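Local coordinates for protein putative nucleotide-diphospho-sugar transferase (Desulfovibrio desulfuricans subsp. desulfuricans, PDB 3CGX) that is of unestablished function but probably transfers sugars from nucleotide-diphospho-sugar donors, at residues I56-G61 with F79-G84; T21-V26 with D193-L198. All coordinates share one frame; numbering follows the deposited sequence.

In the fold
Contact 1 lies at one margin of the mixed central sheet, where strand 53-58 pairs with an edge strand, 78-81. Contact 2 joins two parts far apart in sequence: helix 21-27, which follows the first strand 5-11, and the start of helix 195-204, which comes after the last strand. Their centres are 24 Å apart, and their nearest atoms stay about 12 Å from each other without touching. Strand 5-11 relates the two, since it flanks 53-58 in the sheet and leads on toward helix 21-27. A bound imidazole, probably from the crystallisation liquor, sits about 6 Å from the side chain of Val59 in contact 1.

Contact 1: residues I56-G61 with F79-G84; sequences ICYVPG and FAAQQG
Phe79 opens the pairing by lying alongside Ile56, both side chains pointing the same way, with the CD1 methyl of Ile56 3.6 Å from ring atom CE1 of Phe79. At the root of its side chain, Phe79 CB meets the Tyr58 ring at its edge, near the ring plane. Ala80 then carries the parallel ladder in both directions: Ala80 N donates to Ile56 O at 2.9 Å, and Ala80 O receives Tyr58 N in the plane of its carbonyl. The same Ala80 O also takes a short CA-H...O contact from Cys57 CA.

At Ala81 the backbone itself becomes the partner of an aromatic face. Its CA stands 3.8 Å from the centroid of the Tyr58 ring, only 12° off the ring normal, a CH-pi contact made possible because Tyr58 CG sits between backbone N and carbonyl carbon (chi1 62°), folding the ring over the neighbouring strand. Phe69 of helix 65-73 also stacks with this ring.

Gln82 grips segment 56-61 twice. Its N gives a nearly straight bond of 2.8 Å to Tyr58 O, while its extended side chain reaches back so that NE2 donates to Cys57 O at 3.1 Å. That oxygen lies close to the amide plane, yet the donor stands above the carbonyl plane, 48° out of it. Pro60 crosses Gln82 at about a right angle, its CG 3.4 Å from Gln82 O. The ladder from Ile56–Phe79 to Tyr58–Ala81, which Gln82 prolongs just past the strand end, is the parallel pair of a beta-alpha-beta crossover through helix 65-73, at the margin of a GT-A, Rossmann-like sheet.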
loop_
_atom_site.group_PDB
_atom_site.type_symbol
_atom_site.label_atom_id
_atom_site.label_comp_id
_atom_site.label_asym_id
_atom_site.label_seq_id
_atom_site.Cartn_x
_atom_site.Cartn_y
_atom_site.Cartn_z
ATOM N N ILE A 56 -5.340 9.417 -2.828
ATOM C CA ILE A 56 -4.775 9.073 -1.554
ATOM C C ILE A 56 -5.913 8.880 -0.560
ATOM O O ILE A 56 -6.662 9.814 -0.215
ATOM C CB ILE A 56 -3.769 10.148 -1.064
ATOM C CG1 ILE A 56 -2.605 10.318 -2.061
ATOM C CG2 ILE A 56 -3.261 9.816 0.364
ATOM C CD1 ILE A 56 -1.763 11.578 -1.818
ATOM N N CYS A 57 -6.068 7.635 -0.119
ATOM C CA CYS A 57 -7.212 7.216 0.720
ATOM C C CYS A 57 -6.753 6.909 2.126
ATOM O O CYS A 57 -6.033 5.927 2.349
ATOM C CB CYS A 57 -7.881 5.976 0.100
ATOM S SG CYS A 57 -8.452 6.180 -1.587
ATOM N N TYR A 58 -7.156 7.773 3.074
ATOM C CA TYR A 58 -6.683 7.716 4.430
ATOM C C TYR A 58 -7.657 7.150 5.466
ATOM O O TYR A 58 -8.888 7.293 5.412
ATOM C CB TYR A 58 -6.212 9.101 4.872
ATOM C CG TYR A 58 -7.250 10.196 4.882
ATOM C CD1 TYR A 58 -8.081 10.378 5.965
ATOM C CD2 TYR A 58 -7.375 11.099 3.803
ATOM C CE1 TYR A 58 -8.968 11.389 5.980
ATOM C CE2 TYR A 58 -8.285 12.097 3.819
ATOM C CZ TYR A 58 -9.082 12.237 4.901
ATOM O OH TYR A 58 -10.002 13.269 4.945
ATOM N N VAL A 59 -7.051 6.472 6.414
ATOM C CA VAL A 59 -7.769 5.891 7.503
ATOM C C VAL A 59 -8.529 7.032 8.185
ATOM O O VAL A 59 -7.931 8.084 8.519
ATOM C CB VAL A 59 -6.843 5.160 8.485
ATOM C CG1 VAL A 59 -7.554 4.753 9.775
ATOM C CG2 VAL A 59 -6.202 3.913 7.793
ATOM N N PRO A 60 -9.843 6.830 8.393
ATOM C CA PRO A 60 -10.638 7.884 8.973
ATOM C C PRO A 60 -10.268 8.193 10.395
ATOM O O PRO A 60 -9.807 7.334 11.156
ATOM C CB PRO A 60 -12.065 7.340 8.883
ATOM C CG PRO A 60 -11.975 5.974 8.666
ATOM C CD PRO A 60 -10.691 5.688 7.986
ATOM N N GLY A 61 -10.426 9.454 10.750
ATOM C CA GLY A 61 -10.135 9.901 12.100
ATOM C C GLY A 61 -10.734 11.243 12.470
ATOM O O GLY A 61 -11.902 11.534 12.213
ATOM N N PHE A 79 -7.255 13.682 -2.046
ATOM C CA PHE A 79 -7.342 12.947 -0.796
ATOM C C PHE A 79 -8.807 12.595 -0.550
ATOM O O PHE A 79 -9.687 13.376 -0.880
ATOM C CB PHE A 79 -6.853 13.787 0.385
ATOM C CG PHE A 79 -5.424 14.278 0.279
ATOM C CD1 PHE A 79 -4.364 13.440 0.643
ATOM C CD2 PHE A 79 -5.136 15.586 -0.074
ATOM C CE1 PHE A 79 -3.044 13.882 0.565
ATOM C CE2 PHE A 79 -3.789 16.038 -0.151
ATOM C CZ PHE A 79 -2.769 15.182 0.167
ATOM N N ALA A 80 -9.042 11.419 0.025
ATOM C CA ALA A 80 -10.386 10.991 0.451
ATOM C C ALA A 80 -10.255 10.105 1.656
ATOM O O ALA A 80 -9.310 9.316 1.737
ATOM C CB ALA A 80 -11.129 10.247 -0.667
ATOM N N ALA A 81 -11.202 10.233 2.597
ATOM C CA ALA A 81 -11.255 9.319 3.738
ATOM C C ALA A 81 -11.673 7.961 3.218
ATOM O O ALA A 81 -12.494 7.846 2.327
ATOM C CB ALA A 81 -12.227 9.783 4.875
ATOM N N GLN A 82 -11.078 6.940 3.784
ATOM C CA GLN A 82 -11.540 5.571 3.602
ATOM C C GLN A 82 -12.854 5.507 4.358
ATOM O O GLN A 82 -13.030 6.144 5.417
ATOM C CB GLN A 82 -10.576 4.548 4.191
ATOM C CG GLN A 82 -9.204 4.412 3.487
ATOM C CD GLN A 82 -8.298 3.427 4.213
ATOM O OE1 GLN A 82 -8.794 2.441 4.780
ATOM N NE2 GLN A 82 -6.958 3.673 4.200
ATOM N N GLN A 83 -13.762 4.706 3.838
ATOM C CA GLN A 83 -15.084 4.569 4.453
ATOM C C GLN A 83 -15.531 3.126 4.456
ATOM O O GLN A 83 -15.637 2.487 3.396
ATOM C CB GLN A 83 -16.120 5.345 3.654
ATOM C CG GLN A 83 -15.679 6.695 3.182
ATOM C CD GLN A 83 -16.824 7.499 2.570
ATOM O OE1 GLN A 83 -17.941 6.995 2.398
ATOM N NE2 GLN A 83 -16.555 8.769 2.268
ATOM N N GLY A 84 -15.830 2.648 5.642
ATOM C CA GLY A 84 -16.401 1.325 5.791
ATOM C C GLY A 84 -16.062 0.811 7.151
ATOM O O GLY A 84 -15.217 1.382 7.818
#

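Contact 2: residues T21-V26 with D193-L198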
loop_
_atom_site.group_PDB
_atom_site.type_symbol
_atom_site.label_atom_id
_atom_site.label_comp_id
_atom_site.label_asym_id
_atom_site.label_seq_id
_atom_site.Cartn_x
_atom_site.Cartn_y
_atom_site.Cartn_z
ATOM N N THR A 21 3.147 0.599 15.651
ATOM C CA THR A 21 3.393 0.444 17.078
ATOM C C THR A 21 4.267 -0.764 17.436
ATOM O O THR A 21 5.017 -0.736 18.413
ATOM C CB THR A 21 2.074 0.414 17.875
ATOM O OG1 THR A 21 1.272 -0.661 17.390
ATOM C CG2 THR A 21 1.372 1.791 17.773
ATOM N N ARG A 22 4.186 -1.820 16.655
ATOM C CA ARG A 22 5.050 -2.974 16.877
ATOM C C ARG A 22 6.565 -2.629 16.625
ATOM O O ARG A 22 7.464 -3.033 17.394
ATOM C CB ARG A 22 4.617 -4.117 15.977
ATOM C CG ARG A 22 5.574 -5.245 15.983
ATOM C CD ARG A 22 5.295 -6.204 17.045
ATOM N NE ARG A 22 6.153 -7.381 16.982
ATOM C CZ ARG A 22 5.931 -8.432 16.204
ATOM N NH1 ARG A 22 4.889 -8.461 15.364
ATOM N NH2 ARG A 22 6.768 -9.448 16.236
ATOM N N LEU A 23 6.823 -1.876 15.560
ATOM C CA LEU A 23 8.156 -1.340 15.292
ATOM C C LEU A 23 8.539 -0.363 16.432
ATOM O O LEU A 23 9.654 -0.398 16.961
ATOM C CB LEU A 23 8.184 -0.697 13.895
ATOM C CG LEU A 23 9.414 0.085 13.485
ATOM C CD1 LEU A 23 10.660 -0.855 13.461
ATOM C CD2 LEU A 23 9.201 0.701 12.146
ATOM N N GLY A 24 7.587 0.476 16.857
ATOM C CA GLY A 24 7.798 1.417 17.965
ATOM C C GLY A 24 8.210 0.826 19.303
ATOM O O GLY A 24 8.877 1.484 20.094
ATOM N N GLU A 25 7.801 -0.410 19.562
ATOM C CA GLU A 25 8.164 -1.133 20.818
ATOM C C GLU A 25 9.663 -1.267 20.944
ATOM O O GLU A 25 10.227 -1.285 22.046
ATOM C CB GLU A 25 7.503 -2.541 20.848
ATOM C CG GLU A 25 6.054 -2.469 21.305
ATOM C CD GLU A 25 5.299 -3.779 21.214
ATOM O OE1 GLU A 25 4.884 -4.182 20.108
ATOM O OE2 GLU A 25 5.057 -4.379 22.266
ATOM N N VAL A 26 10.319 -1.270 19.800
ATOM C CA VAL A 26 11.787 -1.411 19.726
ATOM C C VAL A 26 12.498 -0.088 19.479
ATOM O O VAL A 26 13.394 0.259 20.229
ATOM C CB VAL A 26 12.225 -2.448 18.639
ATOM C CG1 VAL A 26 13.720 -2.415 18.397
ATOM C CG2 VAL A 26 11.781 -3.855 19.053
ATOM N N ASP A 193 6.733 -4.215 8.902
ATOM C CA ASP A 193 5.944 -4.138 10.152
ATOM C C ASP A 193 6.840 -4.110 11.406
ATOM O O ASP A 193 6.629 -3.325 12.290
ATOM C CB ASP A 193 5.006 -5.350 10.231
ATOM C CG ASP A 193 4.137 -5.396 11.537
ATOM O OD1 ASP A 193 3.640 -4.317 11.968
ATOM O OD2 ASP A 193 3.917 -6.537 12.094
ATOM N N THR A 194 7.809 -5.006 11.463
ATOM C CA THR A 194 8.616 -5.208 12.666
ATOM C C THR A 194 10.038 -4.712 12.466
ATOM O O THR A 194 10.444 -4.414 11.353
ATOM C CB THR A 194 8.701 -6.693 13.055
ATOM O OG1 THR A 194 9.534 -7.376 12.101
ATOM C CG2 THR A 194 7.283 -7.390 13.161
ATOM N N VAL A 195 10.807 -4.662 13.556
ATOM C CA VAL A 195 12.195 -4.230 13.451
ATOM C C VAL A 195 12.979 -5.227 12.573
ATOM O O VAL A 195 13.944 -4.862 11.885
ATOM C CB VAL A 195 12.862 -4.031 14.841
ATOM C CG1 VAL A 195 13.102 -5.397 15.605
ATOM C CG2 VAL A 195 14.191 -3.220 14.651
ATOM N N TRP A 196 12.546 -6.482 12.573
ATOM C CA TRP A 196 13.221 -7.502 11.775
ATOM C C TRP A 196 13.003 -7.164 10.289
ATOM O O TRP A 196 13.926 -7.184 9.472
ATOM C CB TRP A 196 12.690 -8.889 12.086
ATOM C CG TRP A 196 12.691 -9.334 13.555
ATOM C CD1 TRP A 196 11.603 -9.656 14.313
ATOM C CD2 TRP A 196 13.823 -9.568 14.390
ATOM N NE1 TRP A 196 11.968 -10.035 15.553
ATOM C CE2 TRP A 196 13.330 -10.032 15.638
ATOM C CE3 TRP A 196 15.199 -9.464 14.197
ATOM C CZ2 TRP A 196 14.175 -10.357 16.724
ATOM C CZ3 TRP A 196 16.032 -9.782 15.240
ATOM C CH2 TRP A 196 15.519 -10.239 16.501
ATOM N N ASP A 197 11.767 -6.845 9.928
ATOM C CA ASP A 197 11.442 -6.456 8.567
ATOM C C ASP A 197 12.255 -5.214 8.145
ATOM O O ASP A 197 12.709 -5.111 6.996
ATOM C CB ASP A 197 9.947 -6.112 8.423
ATOM C CG ASP A 197 9.032 -7.259 8.689
ATOM O OD1 ASP A 197 9.388 -8.409 8.455
ATOM O OD2 ASP A 197 7.932 -6.987 9.107
ATOM N N LEU A 198 12.421 -4.275 9.089
ATOM C CA LEU A 198 13.177 -3.032 8.836
ATOM C C LEU A 198 14.663 -3.346 8.584
ATOM O O LEU A 198 15.332 -2.738 7.704
ATOM C CB LEU A 198 13.043 -2.044 10.003
ATOM C CG LEU A 198 13.492 -0.594 9.791
ATOM C CD1 LEU A 198 12.464 0.106 8.879
ATOM C CD2 LEU A 198 13.642 0.224 11.105
HETATM O O HOH W 1 2.181 -2.357 14.435
HETATM O O HOH W 2 4.919 -1.851 13.383
#
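A methyl group, not a carboxylate, covers one face of the Arg22 guanidinium: Thr194 CG2 sits over its centre, 3.4 Å above the plane. Asp193 OD2 is 3.9 Å from Arg22 NH1, a long salt bridge in which the oxygen lies well out of the guanidinium plane, so that no N-H points at it. The two flat groups stand almost perpendicular, 84° apart.

Thr194 faces two ways. With OG1 between backbone N and carbonyl carbon (chi1 71°), the hydroxyl oxygen accepts from Asp197 N at 3.2 Å and the methyl is left to meet Arg22. Asp197 OD2 in turn accepts from Thr194 N, completing a capping box at the start of helix 195-204, and also from Asp193 N.

Beyond the arginine, toward Val26, the contact is apolar. Leu23 CD1 packs against Val195 CB and, at 4.0 Å, Leu198 CD2, while Val26 CG1 meets Val195 CG2; Leu35 of helix 29-47 touches both leucines. Leu23 CB lies 3.4 Å from Asp193 O.

The chemistry implies that helix 21-27 meets the capped start of helix 195-204 mainly through apolar side chains, with the Arg22–Asp193 pair probably adding only a loose electrostatic attraction.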